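Local coordinates for aminodeoxyfutalosine deaminase (PDB 2IMR), which catalyses the zinc-dependent deamination of aminodeoxyfutalosine to futalosine, a step of menaquinone biosynthesis, and acts more weakly on adenosine and related nucleosides, at residues Glu108-Leu112 against His213-Thr217; Leu237-Glu243 against Thr300-Asn306. One frame throughout, in Å; residues are numbered along the deposited sequence.

From the N terminus, the chain reaches helix 106-111 soon after zinc ligands His99 and His101; contact 1 then closes a loop of 100 residues, bringing the end of that helix against the turn that follows strand 206-212. The chain continues through helix 220-233 into strand 238-241, where contact 2 opens; its loop of 56 residues, without strand, returns in strand 300-303. The two loops follow in series, neither nesting nor crossing. Their centres lie about 12 Å apart, and they touch directly: His213 O is 2.8 Å from His240 ND1, a probable hydrogen bond. Together they bring helix 106-111 and the ends of consecutive barrel strands round one zinc site.

Contact 1: residues Glu108-Leu112 against His213-Thr217; sequences EFQAL and HTPFT
Leu112 overlaps two rings, CD2 packing on Phe216 and CD1 on His213. CD2 meets the outer end of the phenyl ring, 3.6 Å from Phe216 CE1, while CD1 approaches the imidazole at 3.9 Å from His213 CE1; both approaches are oblique. Ala111 adds its CB against Thr217 CG2. With CG placed between the backbone N and the carbonyl carbon (chi1 61°), Glu108 runs extended past the imidazole, its CB 3.9 Å from His213 NE2. Water 1 joins these two polar ends: it donates to Glu108 OE1 at 2.7 Å and lies in the plane of the imidazole, 2.8 Å from His213 NE2. The other ring nitrogen, His213 ND1, is hydrogen-bonded to Thr217 OG1 at 2.7 Å, which engages both nitrogens and fixes the ring's rotation. Thr217 OG1 is also bonded to Thr214 OG1, which accepts from Phe216 N in an ST turn and lies over the centre of the phenyl ring. Glu108 OE2 is held by Ser105 N, and OE1 is close to Glu175; both Glu175 and His213 are predicted substrate-binding residues. The contact thus sets the end of helix 106-111 against the loop between strand 206-212 and helix 220-233, while helix 245-253 packs on Phe216 and strand 238-241 touches Thr214.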
ATOM      1  N   GLU A 108      -0.381  10.444 -15.234  1.00 23.88           N
ATOM      2  CA  GLU A 108       0.132  10.507 -13.875  1.00 24.39           C
ATOM      3  C   GLU A 108       1.660  10.521 -13.828  1.00 25.01           C
ATOM      4  O   GLU A 108       2.243  10.975 -12.847  1.00 26.40           O
ATOM      5  CB  GLU A 108      -0.472   9.386 -13.003  1.00 24.60           C
ATOM      6  CG  GLU A 108      -0.204   7.966 -13.429  1.00 24.27           C
ATOM      7  CD  GLU A 108      -1.131   6.974 -12.732  1.00 23.49           C
ATOM      8  OE1 GLU A 108      -1.237   7.006 -11.481  1.00 19.95           O
ATOM      9  OE2 GLU A 108      -1.754   6.157 -13.437  1.00 21.02           O
ATOM     10  N   PHE A 109       2.308  10.041 -14.890  1.00 23.09           N
ATOM     11  CA  PHE A 109       3.768  10.063 -14.971  1.00 24.30           C
ATOM     12  C   PHE A 109       4.192  11.494 -15.303  1.00 24.55           C
ATOM     13  O   PHE A 109       5.120  12.038 -14.707  1.00 24.70           O
ATOM     14  CB  PHE A 109       4.272   9.130 -16.077  1.00 25.34           C
ATOM     15  CG  PHE A 109       4.451   7.705 -15.639  1.00 25.80           C
ATOM     16  CD1 PHE A 109       5.644   7.288 -15.053  1.00 25.87           C
ATOM     17  CD2 PHE A 109       3.424   6.782 -15.796  1.00 25.21           C
ATOM     18  CE1 PHE A 109       5.810   5.967 -14.626  1.00 24.58           C
ATOM     19  CE2 PHE A 109       3.578   5.462 -15.375  1.00 26.34           C
ATOM     20  CZ  PHE A 109       4.775   5.056 -14.787  1.00 24.90           C
ATOM     21  N   GLN A 110       3.491  12.097 -16.259  1.00 23.59           N
ATOM     22  CA  GLN A 110       3.784  13.459 -16.687  1.00 24.59           C
ATOM     23  C   GLN A 110       3.573  14.473 -15.568  1.00 23.47           C
ATOM     24  O   GLN A 110       4.280  15.474 -15.490  1.00 21.49           O
ATOM     25  CB  GLN A 110       2.911  13.835 -17.891  1.00 27.22           C
ATOM     26  CG  GLN A 110       3.270  13.090 -19.174  1.00 33.85           C
ATOM     27  CD  GLN A 110       2.486  13.582 -20.380  1.00 37.69           C
ATOM     28  OE1 GLN A 110       1.275  13.363 -20.486  1.00 41.03           O
ATOM     29  NE2 GLN A 110       3.176  14.258 -21.296  1.00 38.73           N
ATOM     30  N   ALA A 111       2.603  14.206 -14.701  1.00 21.49           N
ATOM     31  CA  ALA A 111       2.295  15.110 -13.597  1.00 21.64           C
ATOM     32  C   ALA A 111       3.353  15.121 -12.495  1.00 22.02           C
ATOM     33  O   ALA A 111       3.458  16.088 -11.745  1.00 22.55           O
ATOM     34  CB  ALA A 111       0.945  14.745 -13.003  1.00 22.08           C
ATOM     35  N   LEU A 112       4.135  14.050 -12.398  1.00 22.26           N
ATOM     36  CA  LEU A 112       5.155  13.941 -11.358  1.00 21.94           C
ATOM     37  C   LEU A 112       6.588  14.006 -11.901  1.00 22.67           C
ATOM     38  O   LEU A 112       7.134  13.011 -12.383  1.00 22.00           O
ATOM     39  CB  LEU A 112       4.940  12.642 -10.576  1.00 20.88           C
ATOM     40  CG  LEU A 112       3.510  12.443 -10.051  1.00 22.25           C
ATOM     41  CD1 LEU A 112       3.435  11.179  -9.196  1.00 23.08           C
ATOM     42  CD2 LEU A 112       3.090  13.657  -9.230  1.00 21.98           C
ATOM     43  N   HIS A 213      -5.370  11.348  -6.109  1.00 14.38           N
ATOM     44  CA  HIS A 213      -3.957  11.149  -6.456  1.00 14.52           C
ATOM     45  C   HIS A 213      -2.919  11.612  -5.431  1.00 14.29           C
ATOM     46  O   HIS A 213      -2.224  10.790  -4.825  1.00 11.48           O
ATOM     47  CB  HIS A 213      -3.673  11.793  -7.820  1.00 15.40           C
ATOM     48  CG  HIS A 213      -2.344  11.424  -8.405  1.00 15.03           C
ATOM     49  ND1 HIS A 213      -1.506  12.352  -8.986  1.00 15.68           N
ATOM     50  CD2 HIS A 213      -1.730  10.224  -8.542  1.00 16.96           C
ATOM     51  CE1 HIS A 213      -0.434  11.740  -9.460  1.00 17.54           C
ATOM     52  NE2 HIS A 213      -0.546  10.448  -9.204  1.00 18.11           N
ATOM     53  N   THR A 214      -2.793  12.924  -5.262  1.00 12.28           N
ATOM     54  CA  THR A 214      -1.843  13.492  -4.311  1.00 13.77           C
ATOM     55  C   THR A 214      -2.430  14.798  -3.799  1.00 14.47           C
ATOM     56  O   THR A 214      -3.455  15.262  -4.301  1.00 14.39           O
ATOM     57  CB  THR A 214      -0.489  13.837  -4.965  1.00 12.66           C
ATOM     58  OG1 THR A 214      -0.664  14.942  -5.862  1.00 14.43           O
ATOM     59  CG2 THR A 214       0.080  12.630  -5.737  1.00 13.71           C
ATOM     60  N   PRO A 215      -1.780  15.416  -2.800  1.00 15.60           N
ATOM     61  CA  PRO A 215      -2.307  16.679  -2.275  1.00 16.81           C
ATOM     62  C   PRO A 215      -2.094  17.848  -3.239  1.00 17.24           C
ATOM     63  O   PRO A 215      -2.683  18.911  -3.060  1.00 17.67           O
ATOM     64  CB  PRO A 215      -1.521  16.881  -0.975  1.00 17.62           C
ATOM     65  CG  PRO A 215      -1.065  15.491  -0.601  1.00 17.88           C
ATOM     66  CD  PRO A 215      -0.702  14.899  -1.939  1.00 17.41           C
ATOM     67  N   PHE A 216      -1.252  17.657  -4.254  1.00 16.23           N
ATOM     68  CA  PHE A 216      -0.981  18.739  -5.195  1.00 16.29           C
ATOM     69  C   PHE A 216      -1.492  18.532  -6.618  1.00 16.48           C
ATOM     70  O   PHE A 216      -1.359  19.426  -7.454  1.00 14.89           O
ATOM     71  CB  PHE A 216       0.520  19.060  -5.213  1.00 15.34           C
ATOM     72  CG  PHE A 216       1.388  17.899  -5.594  1.00 16.89           C
ATOM     73  CD1 PHE A 216       1.742  17.686  -6.923  1.00 16.54           C
ATOM     74  CD2 PHE A 216       1.851  17.015  -4.624  1.00 15.06           C
ATOM     75  CE1 PHE A 216       2.548  16.606  -7.281  1.00 17.56           C
ATOM     76  CE2 PHE A 216       2.658  15.931  -4.974  1.00 15.73           C
ATOM     77  CZ  PHE A 216       3.006  15.728  -6.305  1.00 17.09           C
ATOM     78  N   THR A 217      -2.069  17.364  -6.900  1.00 13.93           N
ATOM     79  CA  THR A 217      -2.624  17.112  -8.230  1.00 14.45           C
ATOM     80  C   THR A 217      -4.151  17.045  -8.136  1.00 14.86           C
ATOM     81  O   THR A 217      -4.837  16.685  -9.096  1.00 14.51           O
ATOM     82  CB  THR A 217      -2.091  15.795  -8.843  1.00 13.87           C
ATOM     83  OG1 THR A 217      -2.350  14.708  -7.951  1.00 13.97           O
ATOM     84  CG2 THR A 217      -0.599  15.895  -9.097  1.00 15.37           C
TER
HETATM   85  O   HOH W   1       0.702   8.026  -9.956  1.00 20.26           O

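Contact 2: residues Leu237-Glu243 against Thr300-Asn306; sequences LQIHVAE and TLVHMVN. With ZN (zinc ion), chain B.
Thr300 and Leu237 begin a parallel strand ladder in which N-H and C=O groups pair in turn. Leu237 O accepts from Thr300 N and from water 2, which also bonds Thr300 OG1. Thr300 O then takes Ile239 N, Ile239 O takes Val302 N at 2.8 Å, and Val302 O takes Val241 N. At the strand ends, Val241 O receives Met304 N, and past them Ala242 O accepts Asn306 N at 2.9 Å with an N-H...O angle of 172°; the bonds to it from Val305 N and Asn306 ND2 are weak. Gln238 OE1 accepts from His99 and NE2 donates to Ala98 O, so both amide ends are satisfied. On the same face, His240 NE2 binds zinc at 2.1 Å, with ND1 held by His213 O. The zinc site also includes His99, His101 and water 3, which lies in the plane of the His303 ring, 3.0 Å from its NE2. Val302 CG1 covers one face of that ring; across the opposite face the extended Glu243 (chi1 179°) lays its carboxylate, the planes 8° apart, with CG 4.0 Å from the centroid. Glu243 OE1 is bonded instead to Tyr114 OH. Replacing His303 by an alanine is likely to leave water 3 without its ring-nitrogen partner and to open a gap between Val302 and Glu243. Glu243 is probably the proton donor, as in related enzymes. Neighbouring parallel strands whose ends supply a zinc ligand, His240, with Glu243 just after it, and a histidine bonded to the metal's water, His303, fit the TIM-barrel active site of the amidohydrolase superfamily.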
ATOM      1  N   LEU A 237     -10.280   4.994   1.412  1.00 18.09           N
ATOM      2  CA  LEU A 237      -9.483   5.987   0.705  1.00 17.31           C
ATOM      3  C   LEU A 237      -7.992   5.700   0.785  1.00 17.42           C
ATOM      4  O   LEU A 237      -7.512   5.124   1.756  1.00 17.21           O
ATOM      5  CB  LEU A 237      -9.706   7.381   1.309  1.00 18.91           C
ATOM      6  CG  LEU A 237     -11.001   8.170   1.105  1.00 20.64           C
ATOM      7  CD1 LEU A 237     -11.069   9.288   2.144  1.00 22.41           C
ATOM      8  CD2 LEU A 237     -11.050   8.742  -0.299  1.00 19.63           C
ATOM      9  N   GLN A 238      -7.274   6.098  -0.261  1.00 16.87           N
ATOM     10  CA  GLN A 238      -5.817   5.995  -0.306  1.00 15.82           C
ATOM     11  C   GLN A 238      -5.343   7.249  -1.026  1.00 14.41           C
ATOM     12  O   GLN A 238      -5.843   7.584  -2.105  1.00 14.42           O
ATOM     13  CB  GLN A 238      -5.331   4.737  -1.039  1.00 16.19           C
ATOM     14  CG  GLN A 238      -4.907   3.623  -0.080  1.00 15.80           C
ATOM     15  CD  GLN A 238      -4.104   2.510  -0.749  1.00 17.81           C
ATOM     16  OE1 GLN A 238      -3.227   2.770  -1.571  1.00 16.71           O
ATOM     17  NE2 GLN A 238      -4.386   1.266  -0.375  1.00 16.28           N
ATOM     18  N   ILE A 239      -4.406   7.955  -0.403  1.00 12.89           N
ATOM     19  CA  ILE A 239      -3.844   9.185  -0.959  1.00 12.63           C
ATOM     20  C   ILE A 239      -2.316   9.071  -0.897  1.00 13.32           C
ATOM     21  O   ILE A 239      -1.770   8.687   0.137  1.00 13.17           O
ATOM     22  CB  ILE A 239      -4.257  10.431  -0.114  1.00 13.25           C
ATOM     23  CG1 ILE A 239      -5.775  10.471   0.070  1.00 13.97           C
ATOM     24  CG2 ILE A 239      -3.772  11.717  -0.796  1.00 13.77           C
ATOM     25  CD1 ILE A 239      -6.243  11.550   1.035  1.00 15.63           C
ATOM     26  N   HIS A 240      -1.632   9.372  -2.001  1.00 14.16           N
ATOM     27  CA  HIS A 240      -0.165   9.342  -2.002  1.00 14.13           C
ATOM     28  C   HIS A 240       0.255  10.645  -1.344  1.00 13.99           C
ATOM     29  O   HIS A 240      -0.106  11.713  -1.829  1.00 15.41           O
ATOM     30  CB  HIS A 240       0.409   9.335  -3.420  1.00 12.78           C
ATOM     31  CG  HIS A 240      -0.033   8.178  -4.257  1.00 13.54           C
ATOM     32  ND1 HIS A 240      -1.147   8.229  -5.068  1.00 16.50           N
ATOM     33  CD2 HIS A 240       0.513   6.953  -4.446  1.00 17.59           C
ATOM     34  CE1 HIS A 240      -1.266   7.088  -5.722  1.00 18.45           C
ATOM     35  NE2 HIS A 240      -0.271   6.297  -5.363  1.00 16.58           N
ATOM     36  N   VAL A 241       1.029  10.576  -0.265  1.00 14.38           N
ATOM     37  CA  VAL A 241       1.423  11.803   0.420  1.00 14.91           C
ATOM     38  C   VAL A 241       2.896  11.871   0.799  1.00 15.83           C
ATOM     39  O   VAL A 241       3.456  10.905   1.321  1.00 14.27           O
ATOM     40  CB  VAL A 241       0.581  11.999   1.704  1.00 16.57           C
ATOM     41  CG1 VAL A 241       0.952  13.313   2.389  1.00 17.72           C
ATOM     42  CG2 VAL A 241      -0.901  11.979   1.353  1.00 16.30           C
ATOM     43  N   ALA A 242       3.508  13.023   0.524  1.00 12.81           N
ATOM     44  CA  ALA A 242       4.912  13.282   0.849  1.00 14.05           C
ATOM     45  C   ALA A 242       5.887  12.210   0.356  1.00 15.44           C
ATOM     46  O   ALA A 242       6.832  11.835   1.063  1.00 15.02           O
ATOM     47  CB  ALA A 242       5.065  13.472   2.363  1.00 13.94           C
ATOM     48  N   GLU A 243       5.675  11.745  -0.870  1.00 14.86           N
ATOM     49  CA  GLU A 243       6.530  10.712  -1.441  1.00 15.27           C
ATOM     50  C   GLU A 243       7.967  11.165  -1.671  1.00 16.23           C
ATOM     51  O   GLU A 243       8.897  10.504  -1.218  1.00 15.18           O
ATOM     52  CB  GLU A 243       5.938  10.193  -2.757  1.00 16.52           C
ATOM     53  CG  GLU A 243       6.806   9.121  -3.423  1.00 15.98           C
ATOM     54  CD  GLU A 243       6.192   8.562  -4.684  1.00 19.29           C
ATOM     55  OE1 GLU A 243       5.335   9.246  -5.282  1.00 19.68           O
ATOM     56  OE2 GLU A 243       6.580   7.445  -5.091  1.00 18.74           O
ATOM     57  N   THR A 300      -6.136   6.144   4.128  1.00 16.29           N
ATOM     58  CA  THR A 300      -4.848   5.480   4.255  1.00 16.60           C
ATOM     59  C   THR A 300      -3.871   6.336   3.452  1.00 16.14           C
ATOM     60  O   THR A 300      -4.131   6.672   2.297  1.00 17.22           O
ATOM     61  CB  THR A 300      -4.891   4.044   3.687  1.00 17.43           C
ATOM     62  OG1 THR A 300      -5.736   3.237   4.514  1.00 19.34           O
ATOM     63  CG2 THR A 300      -3.501   3.434   3.659  1.00 18.05           C
ATOM     64  N   LEU A 301      -2.757   6.704   4.076  1.00 16.33           N
ATOM     65  CA  LEU A 301      -1.756   7.543   3.432  1.00 15.16           C
ATOM     66  C   LEU A 301      -0.600   6.698   2.913  1.00 16.30           C
ATOM     67  O   LEU A 301       0.001   5.922   3.658  1.00 15.85           O
ATOM     68  CB  LEU A 301      -1.246   8.590   4.422  1.00 15.15           C
ATOM     69  CG  LEU A 301      -2.356   9.399   5.110  1.00 14.28           C
ATOM     70  CD1 LEU A 301      -1.731  10.373   6.101  1.00 13.43           C
ATOM     71  CD2 LEU A 301      -3.195  10.148   4.069  1.00 15.63           C
ATOM     72  N   VAL A 302      -0.285   6.869   1.633  1.00 14.89           N
ATOM     73  CA  VAL A 302       0.774   6.098   0.990  1.00 14.98           C
ATOM     74  C   VAL A 302       2.111   6.830   0.855  1.00 15.52           C
ATOM     75  O   VAL A 302       2.151   8.027   0.565  1.00 14.05           O
ATOM     76  CB  VAL A 302       0.310   5.633  -0.401  1.00 16.18           C
ATOM     77  CG1 VAL A 302       1.352   4.708  -1.025  1.00 16.36           C
ATOM     78  CG2 VAL A 302      -1.041   4.933  -0.276  1.00 16.00           C
ATOM     79  N   HIS A 303       3.193   6.079   1.077  1.00 13.68           N
ATOM     80  CA  HIS A 303       4.570   6.558   1.010  1.00 13.14           C
ATOM     81  C   HIS A 303       4.938   7.286   2.293  1.00 13.69           C
ATOM     82  O   HIS A 303       5.639   6.725   3.133  1.00 13.70           O
ATOM     83  CB  HIS A 303       4.782   7.438  -0.230  1.00 13.77           C
ATOM     84  CG  HIS A 303       4.620   6.686  -1.520  1.00 14.03           C
ATOM     85  ND1 HIS A 303       5.298   5.513  -1.783  1.00 15.41           N
ATOM     86  CD2 HIS A 303       3.837   6.918  -2.600  1.00 14.20           C
ATOM     87  CE1 HIS A 303       4.937   5.054  -2.968  1.00 16.39           C
ATOM     88  NE2 HIS A 303       4.052   5.886  -3.485  1.00 14.73           N
ATOM     89  N   MET A 304       4.481   8.526   2.446  1.00 13.33           N
ATOM     90  CA  MET A 304       4.729   9.272   3.676  1.00 14.31           C
ATOM     91  C   MET A 304       6.188   9.243   4.107  1.00 14.90           C
ATOM     92  O   MET A 304       6.498   9.016   5.282  1.00 14.67           O
ATOM     93  CB  MET A 304       3.870   8.682   4.792  1.00 13.60           C
ATOM     94  CG  MET A 304       2.381   8.851   4.576  1.00 13.66           C
ATOM     95  SD  MET A 304       1.936  10.571   4.812  1.00 13.92           S
ATOM     96  CE  MET A 304       1.881  10.633   6.633  1.00 14.34           C
ATOM     97  N   VAL A 305       7.083   9.489   3.163  1.00 14.01           N
ATOM     98  CA  VAL A 305       8.508   9.460   3.445  1.00 15.74           C
ATOM     99  C   VAL A 305       9.031  10.770   4.009  1.00 17.76           C
ATOM    100  O   VAL A 305       9.795  10.790   4.972  1.00 18.50           O
ATOM    101  CB  VAL A 305       9.302   9.112   2.161  1.00 17.81           C
ATOM    102  CG1 VAL A 305      10.802   9.279   2.394  1.00 16.81           C
ATOM    103  CG2 VAL A 305       8.993   7.681   1.746  1.00 18.07           C
ATOM    104  N   ASN A 306       8.602  11.873   3.418  1.00 16.68           N
ATOM    105  CA  ASN A 306       9.084  13.170   3.847  1.00 18.04           C
ATOM    106  C   ASN A 306       8.096  13.912   4.733  1.00 17.91           C
ATOM    107  O   ASN A 306       7.396  14.820   4.295  1.00 17.70           O
ATOM    108  CB  ASN A 306       9.462  13.953   2.597  1.00 18.19           C
ATOM    109  CG  ASN A 306      10.537  13.236   1.790  1.00 20.53           C
ATOM    110  OD1 ASN A 306      11.725  13.348   2.090  1.00 17.37           O
ATOM    111  ND2 ASN A 306      10.119  12.464   0.787  1.00 18.92           N
TER
HETATM  112 ZN    ZN B 500       0.736   4.630  -6.096  1.00 24.46          ZN
HETATM  113  O   HOH W   2      -7.744   2.549   2.427  1.00 25.57           O
HETATM  114  O   HOH W   3       2.496   4.873  -5.861  1.00 15.57           O